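Local structure of acetyltransferase (Sinorhizobium meliloti, 4JXR) at residues S47-T50 with P55-V58; M120-G125 with A133-L138. The protein probably transfers an acetyl group from acetyl-CoA to a small amine acceptor, as a GNAT-superfamily enzyme of the phosphinothricin acetyltransferase kind. All blocks are in the same frame, centred on the assembly; numbering follows the deposited sequence.

Contact 1: residues S47-T50 with P55-V58; sequences STIT and PYVV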
loop_
_atom_site.group_PDB
_atom_site.type_symbol
_atom_site.label_atom_id
_atom_site.label_comp_id
_atom_site.label_asym_id
_atom_site.label_seq_id
_atom_site.Cartn_x
_atom_site.Cartn_y
_atom_site.Cartn_z
ATOM N N SER A 47 16.525 -9.571 5.030
ATOM C CA SER A 47 17.664 -9.128 4.216
ATOM C C SER A 47 17.292 -7.868 3.439
ATOM O O SER A 47 18.068 -6.916 3.328
ATOM C CB SER A 47 18.104 -10.315 3.296
ATOM O OG SER A 47 19.141 -9.928 2.420
ATOM N N THR A 48 16.107 -7.871 2.866
ATOM C CA THR A 48 15.669 -6.768 2.051
ATOM C C THR A 48 15.428 -5.496 2.879
ATOM O O THR A 48 15.852 -4.394 2.518
ATOM C CB THR A 48 14.409 -7.164 1.261
ATOM O OG1 THR A 48 14.701 -8.324 0.465
ATOM C CG2 THR A 48 13.911 -6.039 0.380
ATOM N N ILE A 49 14.706 -5.648 3.979
ATOM C CA ILE A 49 14.374 -4.522 4.842
ATOM C C ILE A 49 15.663 -3.896 5.355
ATOM O O ILE A 49 15.862 -2.674 5.277
ATOM C CB ILE A 49 13.460 -4.984 5.977
ATOM C CG1 ILE A 49 12.109 -5.389 5.453
ATOM C CG2 ILE A 49 13.345 -3.930 7.068
ATOM C CD1 ILE A 49 11.309 -6.298 6.378
ATOM N N THR A 50 16.544 -4.695 5.936
ATOM C CA THR A 50 17.758 -4.181 6.480
ATOM C C THR A 50 18.709 -3.706 5.406
ATOM O O THR A 50 19.437 -2.720 5.632
ATOM C CB THR A 50 18.461 -5.204 7.405
ATOM O OG1 THR A 50 18.785 -6.406 6.706
ATOM C CG2 THR A 50 17.581 -5.490 8.630
ATOM N N PRO A 55 15.402 0.015 10.276
ATOM C CA PRO A 55 15.652 -0.667 11.543
ATOM C C PRO A 55 14.764 -1.900 11.679
ATOM O O PRO A 55 13.575 -1.883 11.345
ATOM C CB PRO A 55 15.306 0.379 12.592
ATOM C CG PRO A 55 14.239 1.232 11.902
ATOM C CD PRO A 55 14.704 1.285 10.483
ATOM N N TYR A 56 15.338 -2.940 12.259
ATOM C CA TYR A 56 14.653 -4.220 12.494
ATOM C C TYR A 56 15.140 -4.696 13.856
ATOM O O TYR A 56 16.364 -4.920 14.033
ATOM C CB TYR A 56 14.993 -5.189 11.357
ATOM C CG TYR A 56 14.086 -6.388 11.190
ATOM C CD1 TYR A 56 13.686 -7.178 12.271
ATOM C CD2 TYR A 56 13.628 -6.773 9.951
ATOM C CE1 TYR A 56 12.886 -8.302 12.078
ATOM C CE2 TYR A 56 12.850 -7.879 9.743
ATOM C CZ TYR A 56 12.503 -8.670 10.836
ATOM O OH TYR A 56 11.728 -9.820 10.699
ATOM N N VAL A 57 14.250 -4.772 14.832
ATOM C CA VAL A 57 14.595 -4.962 16.216
ATOM C C VAL A 57 13.812 -6.095 16.862
ATOM O O VAL A 57 12.746 -6.495 16.373
ATOM C CB VAL A 57 14.426 -3.629 17.009
ATOM C CG1 VAL A 57 15.232 -2.473 16.373
ATOM C CG2 VAL A 57 13.001 -3.225 17.108
ATOM N N VAL A 58 14.380 -6.628 17.919
ATOM C CA VAL A 58 13.730 -7.650 18.716
ATOM C C VAL A 58 13.627 -7.194 20.170
ATOM O O VAL A 58 14.430 -6.395 20.655
ATOM C CB VAL A 58 14.456 -9.006 18.648
ATOM C CG1 VAL A 58 14.360 -9.599 17.247
ATOM C CG2 VAL A 58 15.921 -8.895 19.076
#

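Contact 2: residues M120-G125 with A133-L138; sequences MIAVIG and ALHRAL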
loop_
_atom_site.group_PDB
_atom_site.type_symbol
_atom_site.label_atom_id
_atom_site.label_comp_id
_atom_site.label_asym_id
_atom_site.label_seq_id
_atom_site.Cartn_x
_atom_site.Cartn_y
_atom_site.Cartn_z
HETATM N N MSE A 120 5.469 8.586 9.618
HETATM C CA MSE A 120 5.283 7.158 9.850
HETATM C C MSE A 120 3.789 6.844 9.771
HETATM O O MSE A 120 2.961 7.537 10.373
HETATM C CB MSE A 120 5.845 6.747 11.202
HETATM C CG MSE A 120 5.838 5.216 11.429
HETATM SE SE MSE A 120 6.779 4.664 13.004
HETATM C CE MSE A 120 8.543 4.811 12.370
ATOM N N ILE A 121 3.459 5.804 9.021
ATOM C CA ILE A 121 2.097 5.290 8.891
ATOM C C ILE A 121 2.015 3.916 9.499
ATOM O O ILE A 121 2.933 3.112 9.405
ATOM C CB ILE A 121 1.669 5.324 7.372
ATOM C CG1 ILE A 121 0.205 5.007 7.100
ATOM C CG2 ILE A 121 2.520 4.409 6.523
ATOM C CD1 ILE A 121 -0.224 5.396 5.679
ATOM N N ALA A 122 0.884 3.640 10.143
ATOM C CA ALA A 122 0.511 2.317 10.593
ATOM C C ALA A 122 -0.755 1.904 9.830
ATOM O O ALA A 122 -1.706 2.658 9.738
ATOM C CB ALA A 122 0.247 2.283 12.076
ATOM N N VAL A 123 -0.711 0.706 9.289
ATOM C CA VAL A 123 -1.838 0.097 8.572
ATOM C C VAL A 123 -2.277 -1.066 9.423
ATOM O O VAL A 123 -1.560 -2.074 9.500
ATOM C CB VAL A 123 -1.439 -0.331 7.155
ATOM C CG1 VAL A 123 -2.655 -0.971 6.477
ATOM C CG2 VAL A 123 -0.895 0.829 6.359
ATOM N N ILE A 124 -3.352 -0.913 10.169
ATOM C CA ILE A 124 -3.726 -1.781 11.279
ATOM C C ILE A 124 -4.776 -2.766 10.810
ATOM O O ILE A 124 -5.945 -2.431 10.584
ATOM C CB ILE A 124 -4.199 -0.966 12.464
ATOM C CG1 ILE A 124 -2.950 -0.078 12.916
ATOM C CG2 ILE A 124 -4.653 -1.882 13.607
ATOM C CD1 ILE A 124 -3.249 0.862 14.041
ATOM N N GLY A 125 -4.367 -4.010 10.662
ATOM C CA GLY A 125 -5.264 -5.079 10.228
ATOM C C GLY A 125 -6.364 -5.305 11.209
ATOM O O GLY A 125 -6.192 -5.347 12.443
ATOM N N ALA A 133 -4.866 1.814 19.945
ATOM C CA ALA A 133 -4.553 2.506 21.191
ATOM C C ALA A 133 -3.032 2.572 21.425
ATOM O O ALA A 133 -2.537 3.566 21.916
ATOM C CB ALA A 133 -5.248 1.847 22.358
ATOM N N LEU A 134 -2.333 1.490 21.128
ATOM C CA LEU A 134 -0.871 1.512 21.221
ATOM C C LEU A 134 -0.273 2.637 20.404
ATOM O O LEU A 134 0.584 3.376 20.843
ATOM C CB LEU A 134 -0.321 0.142 20.746
ATOM C CG LEU A 134 1.204 0.110 20.516
ATOM C CD1 LEU A 134 1.985 0.409 21.776
ATOM C CD2 LEU A 134 1.597 -1.224 19.899
ATOM N N HIS A 135 -0.745 2.729 19.156
ATOM C CA HIS A 135 -0.234 3.770 18.278
ATOM C C HIS A 135 -0.650 5.152 18.761
ATOM O O HIS A 135 0.151 6.075 18.750
ATOM C CB HIS A 135 -0.663 3.512 16.847
ATOM C CG HIS A 135 0.071 2.373 16.204
ATOM N ND1 HIS A 135 -0.233 1.051 16.407
ATOM C CD2 HIS A 135 1.153 2.368 15.416
ATOM C CE1 HIS A 135 0.648 0.295 15.747
ATOM N NE2 HIS A 135 1.502 1.077 15.131
ATOM N N ARG A 136 -1.898 5.324 19.214
ATOM C CA ARG A 136 -2.339 6.608 19.732
ATOM C C ARG A 136 -1.434 7.055 20.871
ATOM O O ARG A 136 -1.074 8.233 20.945
ATOM C CB ARG A 136 -3.798 6.511 20.217
ATOM C CG ARG A 136 -4.356 7.839 20.685
ATOM C CD ARG A 136 -4.755 8.712 19.504
ATOM N NE ARG A 136 -5.064 10.063 19.874
ATOM C CZ ARG A 136 -4.212 11.064 19.786
ATOM N NH1 ARG A 136 -3.024 10.919 19.195
ATOM N NH2 ARG A 136 -4.569 12.251 20.277
ATOM N N ALA A 137 -1.053 6.149 21.742
ATOM C CA ALA A 137 -0.206 6.456 22.874
ATOM C C ALA A 137 1.150 6.977 22.480
ATOM O O ALA A 137 1.785 7.678 23.267
ATOM C CB ALA A 137 -0.019 5.227 23.759
ATOM N N LEU A 138 1.613 6.646 21.284
ATOM C CA LEU A 138 2.877 7.082 20.707
ATOM C C LEU A 138 2.680 8.265 19.781
ATOM O O LEU A 138 3.600 8.618 19.056
ATOM C CB LEU A 138 3.593 5.913 19.989
ATOM C CG LEU A 138 4.641 5.117 20.750
ATOM C CD1 LEU A 138 5.843 5.988 21.027
ATOM C CD2 LEU A 138 4.054 4.636 22.046
#

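Contact 1: residues S47-T50 with P55-V58
I49 and T50, in the last turn of helix 39-51, meet Y56 at the start of strand 56-60, joining a helix of the GNAT fold to the mixed sheet through a short connection. The backbones stay apart, T50 CA lying 6.5 Å from P55 CA, and side chains make the contact.

What crosses between the segments is apolar. I49 crosses the Y56 side chain at about a right angle and sets both branches against the CD2-CE2 bond of the ring: its CD1 lies 4.0 Å from CE2 of Y56, while its CG2 reaches the neighbouring CD2 of Y56 at 4.1 Å. Both approaches are oblique to the ring. With CG anti to the backbone N (chi1 -162°), the tyrosine ring turns off the strand toward the helix, which brings that bond beside I49. F46 meets the same ring edge-to-face, and Y71 of strand 66-74 also packs on it, so the tyrosine is buried among aromatics and aliphatics.

A hydrogen bond inside the helix orients T50. Its OG1 turns back to the carbonyl O of F46, one turn earlier, and this fixes the rotation of the side chain, presenting the methyl to the strand: T50 CG2 rests 3.8 Å from Y56 CB.

Contact 2: residues M120-G125 with A133-L138
H135 reaches from helix 129-137 to A122 and I124 with an imidazole whose two nitrogens are both hydrogen-bonded: NE2 to OD2 of D87 on strand 84-91, ND1 to the carbonyl O of S131 in its own helix. Together the two bonds hold the ring at a set rotation, chi2 80°, and satisfy its polar atoms in a buried place. No hydrogen bond passes between the two segments themselves.

What crosses is carbon on ring. The methyl of A122 lies against the CD2-NE2 bond of the imidazole: its CB is 3.5 Å from CD2 and 3.5 Å from NE2 of H135, and farther from the rest of the ring, with H135 CG at 4.1 Å. I124 comes in at another part of the ring, its CD1 lying 3.8 Å from ND1 of H135. Each carbon meets the imidazole at a slant, and I124 and the histidine run past each other in opposite directions.

In the GNAT fold this is the place where the helix that follows strand 119-125 lies over the sheet before the chain returns to it in strand 141-152. A122 and I124 both direct their CB toward the helix, as alternate residues of a strand do, whereas I121 and V123 turn away; V123 packs on Y81 of the second subunit.

H135 has neighbours beyond the strand as well: M162 of strand 155-165, L105 of helix 100-115, and F140, whose ring meets the imidazole edge-to-face. On the backbone side of the histidine, L138 N donates to H135 O at 3.0 Å.

Both contacts tie a helix to the same mixed sheet, on opposite sides of the chain's centre, with their own centres 19 Å apart. They do not touch, their nearest atoms staying about 7 Å from each other. Along the chain contact 1 is complete before contact 2 begins. Their relation to the acetyl-CoA site differs: in contact 2 the side chain of H135 is about 4 Å from that of I89, and that of I124 about 5 Å from that of H128, both acetyl-CoA-binding residues, whereas in contact 1 the Y56 side chain lies about 10 Å from that of I89 and about 12 Å from that of L91. Contact 2 thus lies next to residues that bind acetyl-CoA; contact 1 stands farther back.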